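Local coordinates for periplasmic binding protein (Thermotoga lettingae TMO, PDB 4RY8) that binds 5-methylthioribose between its two lobes and probably hands this sugar to a membrane transporter as the solute-binding component, at residues R110-E115 with E273-Y278; N136-Y141 with K168-I173; I140-G145 with V201-D206; A266-G271 with V315-L320. All blocks are in the same frame, centred on the assembly; numbering follows the deposited sequence.

In the fold
The four contacts fall in the two lobes of a periplasmic binding protein whose pocket holds 5-S-methyl-5-thio-alpha-D-ribofuranose. Interactions 1 and 4 belong to one lobe, centres about 12 Å apart; they meet where Glu273 OE2 lies 2.7 Å from Trp319 NE1 and where Leu275 packs on Ala268. Interactions 2 and 3 belong to the other, centres about 10 Å apart, and share Ile140 and Tyr141 on strand 137-142, which pairs with strands 167-173 and 200-203 on its two sides. Interaction 3 reaches the sugar through Met204 and Trp205, whereas the side chains of Glu113 and the shared Tyr141 stay about 12 Å from it. Interactions 2 and 4 are farthest apart, about 45 Å between centres.

Interaction 1: residues R110-E115 with E273-Y278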
loop_
_atom_site.group_PDB
_atom_site.type_symbol
_atom_site.label_atom_id
_atom_site.label_comp_id
_atom_site.label_asym_id
_atom_site.label_seq_id
_atom_site.Cartn_x
_atom_site.Cartn_y
_atom_site.Cartn_z
ATOM N N ARG C 110 11.964 2.963 -22.925
ATOM C CA ARG C 110 12.068 4.362 -23.367
ATOM C C ARG C 110 10.921 5.263 -22.886
ATOM O O ARG C 110 11.050 6.493 -22.908
ATOM C CB ARG C 110 12.143 4.426 -24.888
ATOM C CG ARG C 110 13.447 3.897 -25.468
ATOM C CD ARG C 110 13.393 3.835 -26.992
ATOM N NE ARG C 110 12.436 2.839 -27.443
ATOM C CZ ARG C 110 12.212 2.509 -28.713
ATOM N NH1 ARG C 110 12.862 3.112 -29.705
ATOM N NH2 ARG C 110 11.310 1.573 -28.982
ATOM N N VAL C 111 9.827 4.643 -22.435
ATOM C CA VAL C 111 8.584 5.342 -22.082
ATOM C C VAL C 111 8.317 5.343 -20.607
ATOM O O VAL C 111 7.831 4.356 -20.064
ATOM C CB VAL C 111 7.388 4.623 -22.720
ATOM C CG1 VAL C 111 6.082 5.336 -22.406
ATOM C CG2 VAL C 111 7.633 4.498 -24.216
ATOM N N PRO C 112 8.575 6.472 -19.951
ATOM C CA PRO C 112 8.160 6.580 -18.595
ATOM C C PRO C 112 6.667 6.489 -18.462
ATOM O O PRO C 112 5.917 6.970 -19.342
ATOM C CB PRO C 112 8.660 7.970 -18.154
ATOM C CG PRO C 112 9.528 8.454 -19.239
ATOM C CD PRO C 112 9.197 7.698 -20.464
ATOM N N GLU C 113 6.250 5.861 -17.367
ATOM C CA GLU C 113 4.880 5.729 -17.002
ATOM C C GLU C 113 4.574 6.524 -15.715
ATOM O O GLU C 113 5.089 6.225 -14.633
ATOM C CB GLU C 113 4.534 4.267 -16.794
ATOM C CG GLU C 113 4.686 3.392 -18.009
ATOM C CD GLU C 113 4.444 1.931 -17.670
ATOM O OE1 GLU C 113 3.690 1.642 -16.697
ATOM O OE2 GLU C 113 4.990 1.043 -18.374
ATOM N N ILE C 114 3.721 7.535 -15.863
ATOM C CA ILE C 114 3.155 8.304 -14.737
ATOM C C ILE C 114 1.884 7.623 -14.230
ATOM O O ILE C 114 1.001 7.261 -15.011
ATOM C CB ILE C 114 2.859 9.772 -15.144
ATOM C CG1 ILE C 114 4.140 10.437 -15.669
ATOM C CG2 ILE C 114 2.324 10.545 -13.953
ATOM C CD1 ILE C 114 3.966 11.802 -16.319
ATOM N N GLU C 115 1.794 7.397 -12.930
ATOM C CA GLU C 115 0.516 7.063 -12.338
ATOM C C GLU C 115 0.431 7.538 -10.927
ATOM O O GLU C 115 1.428 8.027 -10.371
ATOM C CB GLU C 115 0.301 5.548 -12.349
ATOM C CG GLU C 115 1.438 4.773 -11.714
ATOM C CD GLU C 115 0.981 3.399 -11.283
ATOM O OE1 GLU C 115 1.230 2.416 -12.030
ATOM O OE2 GLU C 115 0.352 3.325 -10.215
ATOM N N GLU C 273 16.902 14.357 -21.434
ATOM C CA GLU C 273 16.987 13.781 -20.105
ATOM C C GLU C 273 16.438 12.345 -20.056
ATOM O O GLU C 273 15.419 12.037 -20.677
ATOM C CB GLU C 273 16.215 14.637 -19.102
ATOM C CG GLU C 273 16.761 16.026 -18.909
ATOM C CD GLU C 273 18.056 16.073 -18.097
ATOM O OE1 GLU C 273 18.394 15.105 -17.379
ATOM O OE2 GLU C 273 18.739 17.103 -18.177
ATOM N N LYS C 274 17.138 11.484 -19.323
ATOM C CA LYS C 274 16.675 10.134 -19.031
ATOM C C LYS C 274 15.855 10.217 -17.748
ATOM O O LYS C 274 16.326 10.740 -16.733
ATOM C CB LYS C 274 17.857 9.160 -18.866
ATOM N N LEU C 275 14.625 9.724 -17.827
ATOM C CA LEU C 275 13.686 9.767 -16.728
ATOM C C LEU C 275 13.546 8.406 -16.100
ATOM O O LEU C 275 13.759 7.383 -16.764
ATOM C CB LEU C 275 12.309 10.267 -17.202
ATOM C CG LEU C 275 11.932 11.749 -16.902
ATOM C CD1 LEU C 275 13.126 12.691 -16.983
ATOM C CD2 LEU C 275 10.794 12.248 -17.793
ATOM N N PRO C 276 13.155 8.382 -14.825
ATOM C CA PRO C 276 12.783 7.106 -14.252
ATOM C C PRO C 276 11.672 6.417 -15.093
ATOM O O PRO C 276 10.888 7.077 -15.775
ATOM C CB PRO C 276 12.271 7.485 -12.855
ATOM C CG PRO C 276 12.945 8.804 -12.528
ATOM C CD PRO C 276 13.198 9.483 -13.832
ATOM N N LYS C 277 11.656 5.101 -15.094
ATOM C CA LYS C 277 10.629 4.360 -15.799
ATOM C C LYS C 277 9.264 4.565 -15.150
ATOM O O LYS C 277 8.248 4.609 -15.848
ATOM C CB LYS C 277 11.014 2.890 -15.841
ATOM C CG LYS C 277 9.989 1.924 -16.448
ATOM C CD LYS C 277 9.491 2.256 -17.830
ATOM C CE LYS C 277 8.148 1.543 -18.037
ATOM N NZ LYS C 277 7.641 1.599 -19.427
ATOM N N TYR C 278 9.219 4.673 -13.814
ATOM C CA TYR C 278 7.958 4.842 -13.090
ATOM C C TYR C 278 7.969 6.158 -12.317
ATOM O O TYR C 278 8.882 6.404 -11.572
ATOM C CB TYR C 278 7.680 3.656 -12.181
ATOM C CG TYR C 278 7.570 2.356 -13.002
ATOM C CD1 TYR C 278 6.471 2.099 -13.799
ATOM C CD2 TYR C 278 8.570 1.433 -12.980
ATOM C CE1 TYR C 278 6.400 0.929 -14.588
ATOM C CE2 TYR C 278 8.506 0.269 -13.727
ATOM C CZ TYR C 278 7.425 0.037 -14.541
ATOM O OH TYR C 278 7.386 -1.136 -15.286
HETATM O O HOH W 1 5.151 -1.136 -16.754
#
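Glu113 and Lys277 form the charged heart of this contact, with a salt bridge of 2.9 Å from Lys277 NZ to Glu113 OE2. The ammonium meets that oxygen on its anti side, 30° out of the carboxylate plane. The lysine chain, bent at chi2, curls back so that NZ also donates to Val111 O at 2.8 Å; the backbone oxygens of Val106 and Asp108 accept from it too.

Among backbone bonds, Glu113 N gives a nearly straight one to Lys277 O (2.8 Å, 173°). It starts the parallel pairing of Glu113 with Tyr278, by which strand 278-280 joins the edge of the six-stranded parallel sheet of this lobe.

The tyrosine ring stands beside the carboxylate, their planes 84° apart. Glu113 OE1 lies at the ring edge, 3.5 Å from Tyr278 CE1, while Lys277 CG rests over one face. Water 1 donates to Glu113 OE2 and is 2.7 Å from Tyr278 OH, joining the two side chains. The apolar share is smaller: Pro112 CG touches Leu275 CB at 3.9 Å. Pro112 CB also lies against the carbonyl oxygen of Pro276.

Arg163 of the second subunit forms a salt bridge with Glu113 OE1, so each carboxylate oxygen has its own cation, and OE2 also accepts from Val106 N. Together the two cations would be expected to favour the ionised carboxylate and link the sheet edge to the subunit interface.

Interaction 2: residues N136-Y141 with K168-I173; sequences NANVIY and KEVAKI
Chi1 of 180° in Tyr141 and -179° in Glu169 swings each CG away from its own backbone N, and with both side chains on the same sheet face the phenol and carboxylate meet. Strands 137-142 and 167-173, joined through helix 148-163, form a beta-alpha-beta crossover at one edge of the sheet. Glu169 OE1 approaches the ring obliquely, 3.5 Å from Tyr141 CD2, and Lys172 runs alongside with its CG 3.8 Å from the same carbon. Trp157 and Lys161 of the crossover helix hold Glu169 OE1, and Asp154 takes the phenol OH. With an alanine in place of Glu169, Lys161 would probably lose this counter-charge and Trp157 NE1 its acceptor, leaving the flank of the tyrosine ring less filled.

Five backbone bonds stitch the strands, and a beta bulge moves the register by one residue between Val139 and Ile140. It turns Val170 toward the partner strand, where CG1 packs against Asn138 CB. On the opposite face from Tyr141, Ile140 CG2 meets Ile173 CD1 at 3.8 Å.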
loop_
_atom_site.group_PDB
_atom_site.type_symbol
_atom_site.label_atom_id
_atom_site.label_comp_id
_atom_site.label_asym_id
_atom_site.label_seq_id
_atom_site.Cartn_x
_atom_site.Cartn_y
_atom_site.Cartn_z
ATOM N N ASN C 136 -16.921 -6.451 8.569
ATOM C CA ASN C 136 -18.258 -6.882 8.112
ATOM C C ASN C 136 -19.055 -5.762 7.401
ATOM O O ASN C 136 -19.427 -4.746 8.019
ATOM C CB ASN C 136 -19.084 -7.388 9.299
ATOM C CG ASN C 136 -18.507 -8.640 9.914
ATOM O OD1 ASN C 136 -18.486 -9.713 9.298
ATOM N ND2 ASN C 136 -18.000 -8.506 11.116
ATOM N N ALA C 137 -19.328 -5.965 6.115
ATOM C CA ALA C 137 -20.058 -5.011 5.296
ATOM C C ALA C 137 -20.617 -5.690 4.059
ATOM O O ALA C 137 -19.976 -6.582 3.522
ATOM C CB ALA C 137 -19.165 -3.888 4.818
ATOM N N ASN C 138 -21.742 -5.153 3.569
ATOM C CA ASN C 138 -22.348 -5.525 2.280
ATOM C C ASN C 138 -22.136 -4.408 1.222
ATOM O O ASN C 138 -22.856 -3.411 1.174
ATOM C CB ASN C 138 -23.849 -5.786 2.477
ATOM C CG ASN C 138 -24.136 -6.945 3.427
ATOM O OD1 ASN C 138 -25.077 -6.896 4.220
ATOM N ND2 ASN C 138 -23.342 -7.982 3.336
ATOM N N VAL C 139 -21.158 -4.609 0.358
ATOM C CA VAL C 139 -20.630 -3.546 -0.461
ATOM C C VAL C 139 -21.174 -3.589 -1.855
ATOM O O VAL C 139 -21.111 -4.672 -2.526
ATOM C CB VAL C 139 -19.078 -3.664 -0.543
ATOM C CG1 VAL C 139 -18.495 -2.532 -1.382
ATOM C CG2 VAL C 139 -18.491 -3.669 0.857
ATOM N N ILE C 140 -21.663 -2.424 -2.291
ATOM C CA ILE C 140 -21.891 -2.090 -3.725
ATOM C C ILE C 140 -20.616 -1.521 -4.320
ATOM O O ILE C 140 -20.150 -0.460 -3.946
ATOM C CB ILE C 140 -23.083 -1.147 -3.947
ATOM C CG1 ILE C 140 -24.372 -1.865 -3.436
ATOM C CG2 ILE C 140 -23.190 -0.736 -5.434
ATOM C CD1 ILE C 140 -25.592 -1.006 -3.263
ATOM N N TYR C 141 -20.024 -2.265 -5.241
ATOM C CA TYR C 141 -18.727 -1.915 -5.836
ATOM C C TYR C 141 -18.980 -1.213 -7.158
ATOM O O TYR C 141 -19.610 -1.776 -8.071
ATOM C CB TYR C 141 -17.974 -3.197 -6.111
ATOM C CG TYR C 141 -16.595 -3.100 -6.739
ATOM C CD1 TYR C 141 -15.654 -2.159 -6.326
ATOM C CD2 TYR C 141 -16.176 -4.059 -7.628
ATOM C CE1 TYR C 141 -14.405 -2.131 -6.882
ATOM C CE2 TYR C 141 -14.926 -4.032 -8.178
ATOM C CZ TYR C 141 -14.031 -3.081 -7.774
ATOM O OH TYR C 141 -12.780 -3.104 -8.285
ATOM N N LYS C 168 -18.221 -8.138 1.957
ATOM C CA LYS C 168 -18.820 -8.930 0.864
ATOM C C LYS C 168 -19.164 -8.013 -0.306
ATOM O O LYS C 168 -19.677 -6.933 -0.101
ATOM C CB LYS C 168 -20.127 -9.614 1.287
ATOM C CG LYS C 168 -20.054 -10.526 2.493
ATOM C CD LYS C 168 -19.432 -11.856 2.145
ATOM C CE LYS C 168 -19.299 -12.738 3.383
ATOM N NZ LYS C 168 -20.608 -13.241 3.875
ATOM N N GLU C 169 -18.906 -8.458 -1.536
ATOM C CA GLU C 169 -19.355 -7.714 -2.690
ATOM C C GLU C 169 -20.759 -8.221 -2.956
ATOM O O GLU C 169 -20.938 -9.387 -3.198
ATOM C CB GLU C 169 -18.449 -7.962 -3.902
ATOM C CG GLU C 169 -18.869 -7.177 -5.145
ATOM C CD GLU C 169 -17.882 -7.255 -6.299
ATOM O OE1 GLU C 169 -16.638 -7.141 -6.128
ATOM O OE2 GLU C 169 -18.373 -7.387 -7.421
ATOM N N VAL C 170 -21.758 -7.362 -2.863
ATOM C CA VAL C 170 -23.129 -7.778 -3.158
ATOM C C VAL C 170 -23.626 -7.276 -4.523
ATOM O O VAL C 170 -24.646 -7.761 -5.015
ATOM C CB VAL C 170 -24.119 -7.343 -2.062
ATOM C CG1 VAL C 170 -23.680 -7.863 -0.700
ATOM C CG2 VAL C 170 -24.284 -5.834 -2.051
ATOM N N ALA C 171 -22.931 -6.308 -5.111
ATOM C CA ALA C 171 -23.136 -5.871 -6.500
ATOM C C ALA C 171 -21.910 -5.152 -7.027
ATOM O O ALA C 171 -21.189 -4.459 -6.251
ATOM C CB ALA C 171 -24.355 -4.977 -6.652
ATOM N N LYS C 172 -21.654 -5.360 -8.327
ATOM C CA LYS C 172 -20.723 -4.560 -9.153
ATOM C C LYS C 172 -21.462 -3.734 -10.218
ATOM O O LYS C 172 -22.129 -4.282 -11.096
ATOM C CB LYS C 172 -19.736 -5.473 -9.907
ATOM C CG LYS C 172 -18.571 -4.723 -10.546
ATOM C CD LYS C 172 -17.546 -5.661 -11.188
ATOM C CE LYS C 172 -16.658 -4.866 -12.078
ATOM N NZ LYS C 172 -15.372 -5.513 -12.314
ATOM N N ILE C 173 -21.318 -2.418 -10.195
ATOM C CA ILE C 173 -22.015 -1.604 -11.194
ATOM C C ILE C 173 -21.071 -0.593 -11.759
ATOM O O ILE C 173 -19.965 -0.335 -11.202
ATOM C CB ILE C 173 -23.279 -0.922 -10.606
ATOM C CG1 ILE C 173 -22.909 0.047 -9.506
ATOM C CG2 ILE C 173 -24.283 -1.954 -10.101
ATOM C CD1 ILE C 173 -24.120 0.696 -8.873
#

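Interaction 3: residues I140-G145 with V201-D206; sequences IYVNVG and VLAMWD. With SR1 (5-S-methyl-5-thio-alpha-D-ribofuranose), chain G.
Tyr141 and Asn143 pack against Met204 where two neighbouring parallel strands of the Rossmann-like lobe, 137-142 and 200-203, run out toward the sugar pocket. Met204 CG lies 3.9 Å from Tyr141 CE1, and its CB sits 3.7 Å from Asn143 CG, so the start of the methionine chain rests against both the phenol and the amide. Next along the chain, the indole of Trp205 takes C5 of the methylthioribose over one face, offset toward the rim, while its CD1 comes within 3.3 Å of the sugar O3. Replacing Trp205 with an alanine would remove this flat surface and is likely to leave the C5 side of the sugar loosely held.

Outward from the pocket, the amide of Asn143 is fixed by two hydrogen bonds from ND2, one to Tyr141 OH (3.0 Å) lying in the amide plane and one to Leu150 O; the phenol is in turn bonded to Asp154. Asn143 CB also rests over one face of the tyrosine ring. Arg153, which binds the sugar, donates to Met204 O as well and thereby ties the strand end to the ligand.

Behind this, three backbone bonds zip the strands, from Leu202 N to Ile140 O, Val142 N to Leu202 O and Met204 N to Val142 O. The sheet face opposite Tyr141 and Leu202 carries Val142 and Val201, whose CG2 and CG1 touch at 3.8 Å.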
loop_
_atom_site.group_PDB
_atom_site.type_symbol
_atom_site.label_atom_id
_atom_site.label_comp_id
_atom_site.label_asym_id
_atom_site.label_seq_id
_atom_site.Cartn_x
_atom_site.Cartn_y
_atom_site.Cartn_z
ATOM N N ILE C 140 -21.663 -2.424 -2.291
ATOM C CA ILE C 140 -21.891 -2.090 -3.725
ATOM C C ILE C 140 -20.616 -1.521 -4.320
ATOM O O ILE C 140 -20.150 -0.460 -3.946
ATOM C CB ILE C 140 -23.083 -1.147 -3.947
ATOM C CG1 ILE C 140 -24.372 -1.865 -3.436
ATOM C CG2 ILE C 140 -23.190 -0.736 -5.434
ATOM C CD1 ILE C 140 -25.592 -1.006 -3.263
ATOM N N TYR C 141 -20.024 -2.265 -5.241
ATOM C CA TYR C 141 -18.727 -1.915 -5.836
ATOM C C TYR C 141 -18.980 -1.213 -7.158
ATOM O O TYR C 141 -19.610 -1.776 -8.071
ATOM C CB TYR C 141 -17.974 -3.197 -6.111
ATOM C CG TYR C 141 -16.595 -3.100 -6.739
ATOM C CD1 TYR C 141 -15.654 -2.159 -6.326
ATOM C CD2 TYR C 141 -16.176 -4.059 -7.628
ATOM C CE1 TYR C 141 -14.405 -2.131 -6.882
ATOM C CE2 TYR C 141 -14.926 -4.032 -8.178
ATOM C CZ TYR C 141 -14.031 -3.081 -7.774
ATOM O OH TYR C 141 -12.780 -3.104 -8.285
ATOM N N VAL C 142 -18.442 -0.012 -7.307
ATOM C CA VAL C 142 -18.642 0.732 -8.554
ATOM C C VAL C 142 -17.310 0.898 -9.273
ATOM O O VAL C 142 -16.400 1.661 -8.845
ATOM C CB VAL C 142 -19.293 2.070 -8.348
ATOM C CG1 VAL C 142 -19.847 2.562 -9.673
ATOM C CG2 VAL C 142 -20.359 2.025 -7.257
ATOM N N ASN C 143 -17.173 0.114 -10.336
ATOM C CA ASN C 143 -15.960 0.093 -11.118
ATOM C C ASN C 143 -16.227 -0.714 -12.347
ATOM O O ASN C 143 -17.240 -1.425 -12.408
ATOM C CB ASN C 143 -14.815 -0.547 -10.314
ATOM C CG ASN C 143 -13.442 -0.248 -10.887
ATOM O OD1 ASN C 143 -13.249 0.693 -11.675
ATOM N ND2 ASN C 143 -12.474 -1.028 -10.479
ATOM N N VAL C 144 -15.336 -0.564 -13.332
ATOM C CA VAL C 144 -15.452 -1.237 -14.637
ATOM C C VAL C 144 -14.070 -1.618 -15.145
ATOM O O VAL C 144 -13.088 -0.936 -14.846
ATOM C CB VAL C 144 -16.109 -0.296 -15.675
ATOM C CG1 VAL C 144 -17.207 0.515 -15.046
ATOM C CG2 VAL C 144 -15.122 0.679 -16.293
ATOM N N GLY C 145 -13.989 -2.703 -15.913
ATOM C CA GLY C 145 -12.735 -3.143 -16.500
ATOM C C GLY C 145 -12.335 -2.358 -17.732
ATOM O O GLY C 145 -13.076 -1.492 -18.197
ATOM N N VAL C 201 -20.630 1.700 -0.111
ATOM C CA VAL C 201 -20.243 1.855 -1.513
ATOM C C VAL C 201 -18.742 2.110 -1.627
ATOM O O VAL C 201 -18.168 2.938 -0.937
ATOM C CB VAL C 201 -20.992 3.023 -2.190
ATOM C CG1 VAL C 201 -20.533 3.198 -3.649
ATOM C CG2 VAL C 201 -22.483 2.829 -2.057
ATOM N N LEU C 202 -18.127 1.397 -2.551
ATOM C CA LEU C 202 -16.746 1.588 -2.897
ATOM C C LEU C 202 -16.701 1.888 -4.392
ATOM O O LEU C 202 -16.998 1.047 -5.253
ATOM C CB LEU C 202 -15.941 0.350 -2.537
ATOM C CG LEU C 202 -14.481 0.362 -2.925
ATOM C CD1 LEU C 202 -13.737 1.396 -2.086
ATOM C CD2 LEU C 202 -13.893 -1.047 -2.750
ATOM N N ALA C 203 -16.315 3.094 -4.704
ATOM C CA ALA C 203 -16.383 3.654 -6.053
ATOM C C ALA C 203 -15.013 4.124 -6.448
ATOM O O ALA C 203 -14.437 5.034 -5.837
ATOM C CB ALA C 203 -17.355 4.807 -6.101
ATOM N N MET C 204 -14.492 3.536 -7.505
ATOM C CA MET C 204 -13.072 3.684 -7.858
ATOM C C MET C 204 -12.746 4.894 -8.802
ATOM O O MET C 204 -11.661 4.993 -9.305
ATOM C CB MET C 204 -12.586 2.327 -8.411
ATOM C CG MET C 204 -12.441 1.184 -7.359
ATOM S SD MET C 204 -11.500 1.706 -5.846
ATOM C CE MET C 204 -11.107 0.104 -5.164
ATOM N N TRP C 205 -13.698 5.790 -9.033
ATOM C CA TRP C 205 -13.450 7.096 -9.719
ATOM C C TRP C 205 -14.412 8.118 -9.108
ATOM O O TRP C 205 -15.534 7.729 -8.826
ATOM C CB TRP C 205 -13.686 6.881 -11.244
ATOM C CG TRP C 205 -13.675 8.099 -12.122
ATOM C CD1 TRP C 205 -13.017 9.283 -11.916
ATOM C CD2 TRP C 205 -14.317 8.221 -13.366
ATOM N NE1 TRP C 205 -13.234 10.138 -12.952
ATOM C CE2 TRP C 205 -14.036 9.509 -13.866
ATOM C CE3 TRP C 205 -15.126 7.366 -14.115
ATOM C CZ2 TRP C 205 -14.545 9.961 -15.080
ATOM C CZ3 TRP C 205 -15.628 7.811 -15.300
ATOM C CH2 TRP C 205 -15.334 9.072 -15.792
ATOM N N ASP C 206 -14.031 9.399 -8.847
ATOM C CA ASP C 206 -14.977 10.294 -8.222
ATOM C C ASP C 206 -16.277 10.525 -9.002
ATOM O O ASP C 206 -17.294 10.829 -8.396
ATOM C CB ASP C 206 -14.360 11.666 -7.719
ATOM C CG ASP C 206 -13.768 12.531 -8.842
ATOM O OD1 ASP C 206 -13.716 12.119 -10.016
ATOM O OD2 ASP C 206 -13.349 13.697 -8.543
HETATM C CS SR1 G . -12.024 6.202 -16.447
HETATM S S SR1 G . -10.459 6.014 -15.623
HETATM C C5 SR1 G . -10.832 7.214 -14.322
HETATM C C4 SR1 G . -9.664 7.358 -13.349
HETATM O O4 SR1 G . -8.565 7.740 -14.112
HETATM C C1 SR1 G . -7.793 8.763 -13.452
HETATM O O1 SR1 G . -6.542 8.225 -13.183
HETATM C C2 SR1 G . -8.486 9.166 -12.159
HETATM O O2 SR1 G . -7.812 8.848 -10.912
HETATM C C3 SR1 G . -9.810 8.437 -12.283
HETATM O O3 SR1 G . -10.187 7.867 -11.037
#

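Interaction 4: residues A266-G271 with V315-L320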
loop_
_atom_site.group_PDB
_atom_site.type_symbol
_atom_site.label_atom_id
_atom_site.label_comp_id
_atom_site.label_asym_id
_atom_site.label_seq_id
_atom_site.Cartn_x
_atom_site.Cartn_y
_atom_site.Cartn_z
ATOM N N ALA C 266 7.398 15.233 -20.420
ATOM C CA ALA C 266 7.481 15.315 -21.851
ATOM C C ALA C 266 8.590 16.273 -22.232
ATOM O O ALA C 266 9.435 15.961 -23.054
ATOM C CB ALA C 266 6.170 15.787 -22.417
ATOM N N ALA C 267 8.602 17.443 -21.605
ATOM C CA ALA C 267 9.577 18.469 -21.958
ATOM C C ALA C 267 10.991 18.033 -21.578
ATOM O O ALA C 267 11.942 18.323 -22.292
ATOM C CB ALA C 267 9.222 19.795 -21.293
ATOM N N ALA C 268 11.119 17.316 -20.461
ATOM C CA ALA C 268 12.401 16.752 -20.050
ATOM C C ALA C 268 12.956 15.790 -21.102
ATOM O O ALA C 268 14.137 15.860 -21.462
ATOM C CB ALA C 268 12.273 16.062 -18.694
ATOM N N LEU C 269 12.117 14.888 -21.605
ATOM C CA LEU C 269 12.584 13.938 -22.632
ATOM C C LEU C 269 13.079 14.662 -23.865
ATOM O O LEU C 269 14.121 14.323 -24.389
ATOM C CB LEU C 269 11.480 12.963 -23.038
ATOM C CG LEU C 269 11.027 12.015 -21.945
ATOM C CD1 LEU C 269 9.698 11.382 -22.330
ATOM C CD2 LEU C 269 12.104 10.976 -21.630
ATOM N N VAL C 270 12.340 15.672 -24.318
ATOM C CA VAL C 270 12.737 16.438 -25.508
ATOM C C VAL C 270 14.117 17.087 -25.281
ATOM O O VAL C 270 14.946 17.094 -26.176
ATOM C CB VAL C 270 11.667 17.491 -25.906
ATOM C CG1 VAL C 270 12.216 18.455 -26.951
ATOM C CG2 VAL C 270 10.404 16.798 -26.431
ATOM N N GLY C 271 14.355 17.586 -24.071
ATOM C CA GLY C 271 15.678 18.051 -23.646
ATOM C C GLY C 271 16.798 17.008 -23.518
ATOM O O GLY C 271 17.920 17.359 -23.169
ATOM N N VAL C 315 10.899 15.412 -11.405
ATOM C CA VAL C 315 11.333 15.836 -12.738
ATOM C C VAL C 315 11.521 17.342 -12.878
ATOM O O VAL C 315 10.810 18.005 -13.640
ATOM C CB VAL C 315 10.388 15.328 -13.851
ATOM C CG1 VAL C 315 10.993 15.601 -15.216
ATOM C CG2 VAL C 315 10.159 13.833 -13.686
ATOM N N TRP C 316 12.505 17.866 -12.155
ATOM C CA TRP C 316 12.866 19.267 -12.238
ATOM C C TRP C 316 14.368 19.415 -12.532
ATOM O O TRP C 316 15.103 20.009 -11.725
ATOM C CB TRP C 316 12.531 19.968 -10.912
ATOM C CG TRP C 316 11.059 20.235 -10.665
ATOM C CD1 TRP C 316 10.225 19.533 -9.852
ATOM C CD2 TRP C 316 10.284 21.298 -11.211
ATOM N NE1 TRP C 316 8.965 20.076 -9.878
ATOM C CE2 TRP C 316 8.976 21.166 -10.704
ATOM C CE3 TRP C 316 10.564 22.346 -12.094
ATOM C CZ2 TRP C 316 7.953 22.042 -11.038
ATOM C CZ3 TRP C 316 9.549 23.222 -12.425
ATOM C CH2 TRP C 316 8.255 23.062 -11.898
ATOM N N PRO C 317 14.838 18.900 -13.688
ATOM C CA PRO C 317 16.259 19.081 -14.002
ATOM C C PRO C 317 16.654 20.551 -13.920
ATOM O O PRO C 317 15.801 21.435 -14.048
ATOM C CB PRO C 317 16.400 18.551 -15.444
ATOM C CG PRO C 317 15.034 18.135 -15.885
ATOM C CD PRO C 317 14.150 18.046 -14.675
ATOM N N GLU C 318 17.931 20.821 -13.708
ATOM C CA GLU C 318 18.342 22.187 -13.424
ATOM C C GLU C 318 17.901 23.148 -14.508
ATOM O O GLU C 318 17.352 24.220 -14.219
ATOM C CB GLU C 318 19.863 22.274 -13.262
ATOM C CG GLU C 318 20.403 21.539 -12.051
ATOM C CD GLU C 318 19.698 21.932 -10.771
ATOM O OE1 GLU C 318 19.567 21.057 -9.894
ATOM O OE2 GLU C 318 19.273 23.107 -10.649
ATOM N N TRP C 319 18.164 22.769 -15.755
ATOM C CA TRP C 319 17.842 23.622 -16.898
ATOM C C TRP C 319 16.349 23.937 -17.028
ATOM O O TRP C 319 15.966 25.026 -17.432
ATOM C CB TRP C 319 18.397 23.007 -18.192
ATOM C CG TRP C 319 17.811 21.674 -18.577
ATOM C CD1 TRP C 319 18.324 20.432 -18.301
ATOM C CD2 TRP C 319 16.616 21.456 -19.332
ATOM N NE1 TRP C 319 17.505 19.461 -18.822
ATOM C CE2 TRP C 319 16.451 20.059 -19.461
ATOM C CE3 TRP C 319 15.663 22.299 -19.902
ATOM C CZ2 TRP C 319 15.392 19.494 -20.160
ATOM C CZ3 TRP C 319 14.581 21.717 -20.579
ATOM C CH2 TRP C 319 14.466 20.326 -20.691
ATOM N N LEU C 320 15.505 22.987 -16.675
ATOM C CA LEU C 320 14.078 23.185 -16.798
ATOM C C LEU C 320 13.519 24.143 -15.759
ATOM O O LEU C 320 12.650 24.955 -16.082
ATOM C CB LEU C 320 13.340 21.845 -16.702
ATOM C CG LEU C 320 11.865 21.872 -17.117
ATOM C CD1 LEU C 320 11.533 20.608 -17.899
ATOM C CD2 LEU C 320 10.936 22.011 -15.913
#
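The indole of Trp319 presents its six-membered ring to the end of helix 255-270, with Ala267 O at the ring edge, in plane, 3.6 Å from CH2. Leu320 CB of its own helix lies over one face, and Gly271 CA comes in obliquely, 3.8 Å from CZ2. The ring of Phe10 also meets the indole, planes about 55° apart. Since CG sits between the backbone N and the carbonyl carbon (chi1 63°), the ring reaches toward helix 255-270. Glycine suits this position: a CB on residue 271 would run into CZ2.

Beside the indole, small side chains allow close approach. Ala268 CB packs on Val315 CG1 at 3.7 Å and more distantly on CG of Pro317, at the N-cap position of helix 318-326. Leu320 CD1 reaches Ala267 CB at 4.2 Å.

Between the two segments the contact is thus apolar and ring-edge; Arg264 of helix 255-270 adds a weak hydrogen bond to Val315 O. The bond from the indole NE1 to Glu273 OE2 is likely to help set the ring's rotation.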